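Local coordinates for protein phosphoribosylaminoimidazole-succinocarboxamide synthase (Saccharomyces cerevisiae, PDB 2CNU) that catalyses the ATP-dependent joining of aspartate to the carboxylate of CAIR, giving SAICAR in de novo purine biosynthesis, at residues A[19-24]-A[31-36]; A[75-80]-A[108-113]; A[84-89]-A[101-106]. All blocks are in the same frame, centred on the assembly; numbering follows the deposited sequence. Where two conformers were deposited one is given.

Contact 1. Residues A[19-24]-A[31-36]; sequences KVRDIY and LLFVAT
I23 and F33 face each other as a non-hydrogen-bonded antiparallel pair, and their side chains run alongside each other from neighbouring strands. The methyl CD1 of I23 sits over one face of the F33 ring, 4.1 Å from its centroid and offset toward the rim, a CH-pi contact, while I23 CG2 reaches F33 CE2 at 3.9 Å. CG1 of I23, anti to its carbonyl carbon (chi1 -59°), and the extended chi2 carry CD1 over the phenyl. On the other face of the sheet, D22, Y24, L32 and V34 are all buried: V34 CG2 meets the edge of the Y24 ring at CD2, 4.1 Å away, and the Y24 hydroxyl is bonded to T6. The D22 carboxylate is gripped by R17, R38 and T6, so its buried charge is likely to be balanced. Backbone bonds run between D22 and V34 and between Y24 and L32, the one from Y24 N to L32 O being 2.9 Å long. Beyond them the hairpin is clamped by T36, whose OG1 (2.7 Å) and N (3.0 Å) both donate to V20 O.

The opposite face is the more open one: R21, I23 and F33 are partly exposed, with A35 buried beneath them. In the conformer given, R21 lays CD against A35 CB at 4.1 Å, NE pairs with a sulfate, probably from the crystallisation liquor, and NH1 pairs with D233. The guanidinium plane stands 82° from that of the F33 ring. The arrangement is that of a two-stranded beta hairpin, here the central pair of a four-stranded antiparallel sheet in the SAICAR synthetase fold.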
# COMPACT_ATOMS: atom_id res chain seq x y z
N LYS A 19 7.30 5.89 -5.96
CA LYS A 19 7.55 6.69 -4.77
C LYS A 19 8.37 5.95 -3.73
O LYS A 19 9.12 6.55 -2.98
CB LYS A 19 6.26 7.22 -4.16
CG LYS A 19 5.38 7.94 -5.17
CD LYS A 19 6.07 9.17 -5.74
CE LYS A 19 6.89 8.95 -7.02
NZ LYS A 19 7.05 10.23 -7.82
N VAL A 20 8.17 4.67 -3.67
CA VAL A 20 8.77 3.83 -2.63
C VAL A 20 9.48 2.65 -3.16
O VAL A 20 10.53 2.26 -2.63
CB VAL A 20 7.68 3.34 -1.58
CG1 VAL A 20 8.32 2.55 -0.47
CG2 VAL A 20 6.96 4.57 -0.98
N ARG A 21 8.94 1.94 -4.16
CA ARG A 21 9.57 0.75 -4.67
C ARG A 21 10.44 1.01 -5.86
O ARG A 21 10.08 1.80 -6.77
CB ARG A 21 8.56 -0.36 -5.10
CG ARG A 21 8.20 -1.36 -4.03
CD ARG A 21 7.36 -0.73 -2.87
NE ARG A 21 6.08 -0.21 -3.41
CZ ARG A 21 5.03 -1.00 -3.74
NH1 ARG A 21 5.09 -2.30 -3.52
NH2 ARG A 21 4.01 -0.48 -4.39
N ASP A 22 11.58 0.34 -5.89
CA ASP A 22 12.42 0.21 -7.06
C ASP A 22 12.12 -1.20 -7.62
O ASP A 22 12.28 -2.17 -6.87
CB ASP A 22 13.90 0.33 -6.65
CG ASP A 22 14.30 1.71 -6.14
OD1 ASP A 22 15.50 1.86 -5.77
OD2 ASP A 22 13.47 2.68 -6.14
N ILE A 23 11.72 -1.31 -8.88
CA ILE A 23 11.34 -2.58 -9.48
C ILE A 23 12.36 -2.97 -10.53
O ILE A 23 12.61 -2.15 -11.43
CB ILE A 23 9.95 -2.52 -10.10
CG1 ILE A 23 8.92 -2.15 -9.02
CG2 ILE A 23 9.62 -3.82 -10.74
CD1 ILE A 23 7.51 -2.00 -9.51
N TYR A 24 12.91 -4.16 -10.44
CA TYR A 24 13.87 -4.67 -11.39
C TYR A 24 13.33 -5.89 -12.12
O TYR A 24 12.50 -6.63 -11.59
CB TYR A 24 15.19 -5.10 -10.69
CG TYR A 24 15.92 -3.92 -10.10
CD1 TYR A 24 16.88 -3.22 -10.83
CD2 TYR A 24 15.63 -3.45 -8.82
CE1 TYR A 24 17.55 -2.16 -10.33
CE2 TYR A 24 16.30 -2.34 -8.30
CZ TYR A 24 17.25 -1.67 -9.07
OH TYR A 24 17.91 -0.58 -8.60
N LEU A 31 9.91 -10.40 -11.61
CA LEU A 31 10.33 -9.07 -11.17
C LEU A 31 10.84 -9.13 -9.74
O LEU A 31 10.50 -10.06 -8.98
CB LEU A 31 9.17 -8.09 -11.26
CG LEU A 31 8.58 -7.85 -12.65
CD1 LEU A 31 7.34 -7.01 -12.57
CD2 LEU A 31 9.57 -7.17 -13.56
N LEU A 32 11.61 -8.13 -9.36
CA LEU A 32 12.08 -7.96 -7.99
C LEU A 32 11.55 -6.63 -7.52
O LEU A 32 11.90 -5.58 -8.08
CB LEU A 32 13.60 -7.96 -7.96
CG LEU A 32 14.23 -7.88 -6.57
CD1 LEU A 32 13.94 -9.14 -5.79
CD2 LEU A 32 15.71 -7.63 -6.66
N PHE A 33 10.70 -6.63 -6.49
CA PHE A 33 10.11 -5.44 -5.93
C PHE A 33 10.91 -5.07 -4.68
O PHE A 33 10.85 -5.80 -3.67
CB PHE A 33 8.68 -5.64 -5.48
CG PHE A 33 7.64 -5.56 -6.57
CD1 PHE A 33 6.37 -5.13 -6.28
CD2 PHE A 33 7.87 -5.92 -7.90
CE1 PHE A 33 5.34 -5.10 -7.23
CE2 PHE A 33 6.85 -5.83 -8.84
CZ PHE A 33 5.62 -5.41 -8.51
N VAL A 34 11.66 -3.99 -4.75
CA VAL A 34 12.55 -3.56 -3.63
C VAL A 34 11.87 -2.38 -2.97
O VAL A 34 11.76 -1.27 -3.55
CB VAL A 34 13.94 -3.19 -4.09
CG1 VAL A 34 14.79 -2.96 -2.85
CG2 VAL A 34 14.53 -4.27 -4.97
N ALA A 35 11.37 -2.58 -1.74
CA ALA A 35 10.76 -1.52 -0.98
C ALA A 35 11.86 -0.70 -0.32
O ALA A 35 12.52 -1.20 0.61
CB ALA A 35 9.83 -2.08 0.05
N THR A 36 12.06 0.51 -0.76
CA THR A 36 13.00 1.39 -0.14
C THR A 36 12.41 2.00 1.14
O THR A 36 11.27 1.76 1.50
CB THR A 36 13.49 2.49 -1.09
OG1 THR A 36 12.48 3.50 -1.20
CG2 THR A 36 13.94 1.92 -2.41

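Contact 2. Residues A[75-80]-A[108-113]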
# COMPACT_ATOMS: atom_id res chain seq x y z
N HIS A 75 1.08 -12.77 -6.24
CA HIS A 75 2.21 -12.81 -7.19
C HIS A 75 3.50 -13.33 -6.65
O HIS A 75 4.46 -13.42 -7.39
CB HIS A 75 2.43 -11.38 -7.79
CG HIS A 75 2.90 -10.29 -6.88
ND1 HIS A 75 3.34 -9.05 -7.41
CD2 HIS A 75 2.98 -10.13 -5.54
CE1 HIS A 75 3.70 -8.25 -6.42
NE2 HIS A 75 3.46 -8.85 -5.29
N LEU A 76 3.58 -13.69 -5.39
CA LEU A 76 4.89 -14.10 -4.85
C LEU A 76 5.39 -15.36 -5.54
O LEU A 76 4.66 -16.32 -5.72
CB LEU A 76 4.81 -14.37 -3.35
CG LEU A 76 4.39 -13.20 -2.48
CD1 LEU A 76 4.22 -13.74 -1.04
CD2 LEU A 76 5.36 -12.06 -2.65
N VAL A 77 6.68 -15.41 -5.82
CA VAL A 77 7.36 -16.63 -6.21
C VAL A 77 7.65 -17.45 -4.96
O VAL A 77 8.11 -16.95 -3.96
CB VAL A 77 8.67 -16.31 -6.94
CG1 VAL A 77 9.46 -17.56 -7.20
CG2 VAL A 77 8.38 -15.57 -8.25
N ASP A 78 7.33 -18.71 -5.00
CA ASP A 78 7.67 -19.63 -3.93
C ASP A 78 9.19 -19.79 -3.81
O ASP A 78 9.91 -20.02 -4.78
CB ASP A 78 6.98 -20.97 -4.18
CG ASP A 78 5.46 -20.92 -3.91
OD1 ASP A 78 4.77 -21.92 -4.25
OD2 ASP A 78 4.95 -19.96 -3.28
N ILE A 79 9.67 -19.50 -2.63
CA ILE A 79 11.07 -19.71 -2.33
C ILE A 79 11.23 -21.10 -1.62
O ILE A 79 10.54 -21.39 -0.65
CB ILE A 79 11.59 -18.57 -1.47
CG1 ILE A 79 11.32 -17.18 -2.13
CG2 ILE A 79 13.07 -18.76 -1.18
CD1 ILE A 79 12.05 -16.83 -3.43
N ALA A 80 12.06 -21.99 -2.13
CA ALA A 80 12.18 -23.35 -1.58
C ALA A 80 12.68 -23.33 -0.15
O ALA A 80 13.39 -22.38 0.30
CB ALA A 80 13.06 -24.20 -2.45
N LEU A 108 10.46 -11.34 -4.63
CA LEU A 108 10.53 -11.94 -5.97
C LEU A 108 9.10 -12.28 -6.36
O LEU A 108 8.41 -13.02 -5.63
CB LEU A 108 11.39 -13.18 -5.90
CG LEU A 108 11.76 -13.84 -7.20
CD1 LEU A 108 12.69 -12.89 -7.94
CD2 LEU A 108 12.40 -15.18 -7.00
N VAL A 109 8.66 -11.79 -7.53
CA VAL A 109 7.25 -11.90 -7.92
C VAL A 109 7.12 -12.31 -9.38
O VAL A 109 7.97 -12.00 -10.23
CB VAL A 109 6.47 -10.62 -7.64
CG1 VAL A 109 6.63 -10.20 -6.15
CG2 VAL A 109 6.88 -9.49 -8.52
N HIS A 110 6.05 -13.00 -9.67
CA HIS A 110 5.68 -13.38 -11.03
C HIS A 110 5.04 -12.22 -11.74
O HIS A 110 4.18 -11.52 -11.18
CB HIS A 110 4.64 -14.48 -10.98
CG HIS A 110 5.10 -15.79 -10.43
ND1 HIS A 110 5.97 -16.61 -11.10
CD2 HIS A 110 4.81 -16.42 -9.26
CE1 HIS A 110 6.18 -17.70 -10.37
NE2 HIS A 110 5.48 -17.62 -9.25
N LYS A 111 5.43 -11.99 -13.01
CA LYS A 111 4.69 -11.13 -13.88
C LYS A 111 3.32 -11.78 -14.18
O LYS A 111 3.19 -12.96 -14.42
CB LYS A 111 5.42 -10.96 -15.20
CG LYS A 111 6.72 -10.18 -15.08
CD LYS A 111 7.39 -10.09 -16.47
CE LYS A 111 8.75 -9.47 -16.42
NZ LYS A 111 9.37 -9.52 -17.80
N HIS A 112 2.30 -10.95 -14.21
CA HIS A 112 0.97 -11.37 -14.65
C HIS A 112 0.37 -10.28 -15.53
O HIS A 112 0.88 -9.13 -15.54
CB HIS A 112 0.07 -11.59 -13.43
CG HIS A 112 0.37 -12.84 -12.68
ND1 HIS A 112 0.12 -14.10 -13.18
CD2 HIS A 112 0.93 -13.02 -11.47
CE1 HIS A 112 0.51 -14.99 -12.28
NE2 HIS A 112 0.99 -14.36 -11.23
N LYS A 113 -0.65 -10.65 -16.29
CA LYS A 113 -1.45 -9.76 -17.08
C LYS A 113 -2.08 -8.75 -16.10
O LYS A 113 -2.85 -9.13 -15.20
CB LYS A 113 -2.49 -10.60 -17.83
CG LYS A 113 -3.59 -9.84 -18.57
CD LYS A 113 -3.10 -8.90 -19.61
CE LYS A 113 -2.48 -9.59 -20.74
NZ LYS A 113 -3.54 -10.13 -21.65
O HOH W 1 3.59 -8.95 -10.16
O HOH W 2 8.61 -14.39 -3.16
O HOH W 3 5.79 -19.59 -7.29
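A single backbone bridge, L76 with V109, ties the irregular segment 75-80 to strand 106-110, one of the two outermost strands of the four-stranded antiparallel sheet within this chain. Two bonds make it: H110 N gives a nearly straight one to H75 O (2.8 Å, 166° at the hydrogen), and V77 N another to L108 O. Side chains then interlock around the bridge. V109 CG1 stands over the centre of the H75 ring, 3.5 Å from the centroid, while the edge of that ring meets F33 of the neighbouring strand. A chi1 of 67°, placing CG between the backbone N and the carbonyl carbon, turns the imidazole alongside V109. The second CH-pi contact reverses the roles, with V77 CG2 centred over one face of the H110 imidazole at 3.6 Å from its centroid. Further along, L108 CD2 packs against V77 CG1 and I79 CD1. Water fills in the polar links: one molecule donates to both V77 O and L108 O, and another joins H75 ND1 to H110 O. A third, in the plane of the H110 ring, lies 2.8 Å from H110 NE2 and accepts from D78 N.

Contact 3. Residues A[84-89]-A[101-106]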
# COMPACT_ATOMS: atom_id res chain seq x y z
N THR A 84 16.87 -18.60 0.06
CA THR A 84 16.47 -17.24 0.20
C THR A 84 16.30 -16.67 -1.21
O THR A 84 16.66 -17.26 -2.22
CB THR A 84 17.53 -16.37 0.92
OG1 THR A 84 18.62 -16.16 0.03
CG2 THR A 84 17.97 -17.03 2.27
N ILE A 85 15.82 -15.44 -1.25
CA ILE A 85 15.70 -14.75 -2.54
C ILE A 85 17.03 -14.72 -3.25
O ILE A 85 17.06 -14.72 -4.50
CB ILE A 85 15.13 -13.36 -2.32
CG1 ILE A 85 15.89 -12.45 -1.35
CG2 ILE A 85 13.69 -13.27 -2.30
CD1 ILE A 85 15.76 -10.82 -1.79
N PHE A 86 18.16 -14.63 -2.52
CA PHE A 86 19.43 -14.52 -3.18
C PHE A 86 19.77 -15.77 -4.00
O PHE A 86 20.49 -15.69 -4.99
CB PHE A 86 20.52 -14.20 -2.16
CG PHE A 86 20.30 -12.85 -1.58
CD1 PHE A 86 19.63 -12.69 -0.38
CD2 PHE A 86 20.64 -11.75 -2.29
CE1 PHE A 86 19.29 -11.42 0.10
CE2 PHE A 86 20.35 -10.48 -1.84
CZ PHE A 86 19.68 -10.31 -0.64
N ASP A 87 19.23 -16.92 -3.62
CA ASP A 87 19.44 -18.12 -4.41
C ASP A 87 18.75 -18.04 -5.78
O ASP A 87 19.08 -18.81 -6.66
CB ASP A 87 18.94 -19.31 -3.61
CG ASP A 87 19.75 -19.53 -2.34
OD1 ASP A 87 21.00 -19.60 -2.44
OD2 ASP A 87 19.15 -19.64 -1.30
N TYR A 88 17.79 -17.15 -5.92
CA TYR A 88 16.97 -16.98 -7.11
C TYR A 88 17.40 -15.76 -7.95
O TYR A 88 16.75 -15.42 -8.92
CB TYR A 88 15.49 -16.84 -6.73
CG TYR A 88 14.90 -18.11 -6.16
CD1 TYR A 88 15.23 -18.56 -4.91
CD2 TYR A 88 14.03 -18.87 -6.90
CE1 TYR A 88 14.71 -19.74 -4.44
CE2 TYR A 88 13.50 -20.06 -6.42
CZ TYR A 88 13.86 -20.50 -5.17
OH TYR A 88 13.38 -21.67 -4.64
N LEU A 89 18.49 -15.12 -7.52
CA LEU A 89 19.03 -13.93 -8.15
C LEU A 89 20.44 -14.23 -8.64
O LEU A 89 21.11 -15.12 -8.13
CB LEU A 89 19.08 -12.78 -7.13
CG LEU A 89 17.70 -12.24 -6.70
CD1 LEU A 89 17.85 -11.27 -5.58
CD2 LEU A 89 16.93 -11.64 -7.87
N GLN A 101 21.46 -3.73 0.20
CA GLN A 101 20.39 -2.92 -0.39
C GLN A 101 19.11 -3.71 -0.60
O GLN A 101 18.07 -3.09 -0.91
CB GLN A 101 20.86 -2.39 -1.73
CG GLN A 101 22.10 -1.50 -1.63
CD GLN A 101 22.40 -0.90 -2.96
OE1 GLN A 101 21.66 -0.02 -3.38
NE2 GLN A 101 23.46 -1.36 -3.66
N LEU A 102 19.18 -5.04 -0.55
CA LEU A 102 18.09 -5.89 -0.98
C LEU A 102 17.49 -6.72 0.14
O LEU A 102 16.30 -7.05 0.13
CB LEU A 102 18.54 -6.83 -2.09
CG LEU A 102 18.99 -6.10 -3.36
CD1 LEU A 102 19.56 -7.11 -4.34
CD2 LEU A 102 17.89 -5.27 -4.00
N GLU A 103 18.31 -7.15 1.10
CA GLU A 103 17.93 -8.11 2.14
C GLU A 103 16.72 -7.61 2.91
O GLU A 103 16.70 -6.48 3.35
CB GLU A 103 19.10 -8.38 3.09
CG GLU A 103 18.79 -9.61 3.97
CD GLU A 103 19.98 -10.08 4.76
OE1 GLU A 103 20.98 -9.35 4.86
OE2 GLU A 103 19.89 -11.22 5.24
N ASP A 104 15.72 -8.49 3.08
CA ASP A 104 14.55 -8.27 3.93
C ASP A 104 13.53 -7.30 3.41
O ASP A 104 12.46 -7.19 3.98
CB ASP A 104 14.94 -7.97 5.37
CG ASP A 104 15.63 -9.13 6.04
OD1 ASP A 104 16.56 -8.86 6.78
OD2 ASP A 104 15.23 -10.25 5.86
N ARG A 105 13.85 -6.55 2.35
CA ARG A 105 12.96 -5.51 1.80
C ARG A 105 12.53 -5.83 0.34
O ARG A 105 11.92 -5.00 -0.30
CB ARG A 105 13.59 -4.15 1.86
CG ARG A 105 14.91 -4.04 1.07
CD ARG A 105 15.52 -2.69 1.08
NE ARG A 105 15.93 -2.26 2.43
CZ ARG A 105 15.41 -1.28 3.12
NH1 ARG A 105 14.36 -0.61 2.72
NH2 ARG A 105 15.96 -0.92 4.30
N SER A 106 12.90 -7.00 -0.15
CA SER A 106 12.68 -7.35 -1.55
C SER A 106 11.81 -8.55 -1.69
O SER A 106 11.94 -9.53 -0.93
CB SER A 106 14.05 -7.59 -2.23
OG SER A 106 14.87 -6.48 -2.14
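F86 and I85 carry the first shell of this contact, and each reaches a different part of segment 101-106. The far end of the F86 ring does the touching: CZ lies 3.9 Å from L102 CB, with the two side chains crossing at a slant, and the backbone N of E103 comes up to the ring edge near its plane. I85 meets the other end of the segment; in the conformer given, its CD1 rests 3.7 Å from S106 CB. The same methyl also sits 4.0 Å above one face of the F86 ring, offset toward the rim, so it packs between the ring and S106. A chi1 of 56°, with CG1 between the backbone N and the carbonyl carbon, and an unusual chi2 of 149° together place CD1 there.

These side chains come from a short 3-10 turn, 85-88, and they pack where helix 96-102 gives way to strand 106-110. Replacing F86 with an alanine would probably open a gap beside L102 CB and take from the I85 methyl the ring face on which it rests.

In the next shell, D87 OD2 accepts from T84 N at 2.9 Å, and T84 OG1 receives a weak bond from F86 N; together with the backbone bond from D87 N to T84 O they close the start of the turn. On the opposing segment, S106 OG donates to a lone pair of L102 O over 2.7 Å, spanning the turn between helix and strand, and R105 N makes a weak bond to the same oxygen. Farther out, K99 makes a cation-pi contact with F86, L102 packs on V34 of the hairpin, and the R105 guanidinium forms a salt bridge with D37 and a hydrogen bond to A35 O.

Contacts 1 and 2, both only partly buried, meet on the same antiparallel sheet, in which strands 30-35 and 106-110 are neighbours: L31 N probably bonds to V109 O, and F33 packs on V109. Contact 1 is a regular strand pair with one buried face, whereas contact 2 attaches an irregular segment to the strand at the margin and adds water links and CH-pi contacts on imidazoles to two backbone bonds. Contact 3, nested in the loop that contact 2 closes, is buried and is held across its segments by apolar touches. It backs onto the buried face of contact 1, where S106 meets V34. Y88 ties contact 3 to contact 2 through A80 N and L108.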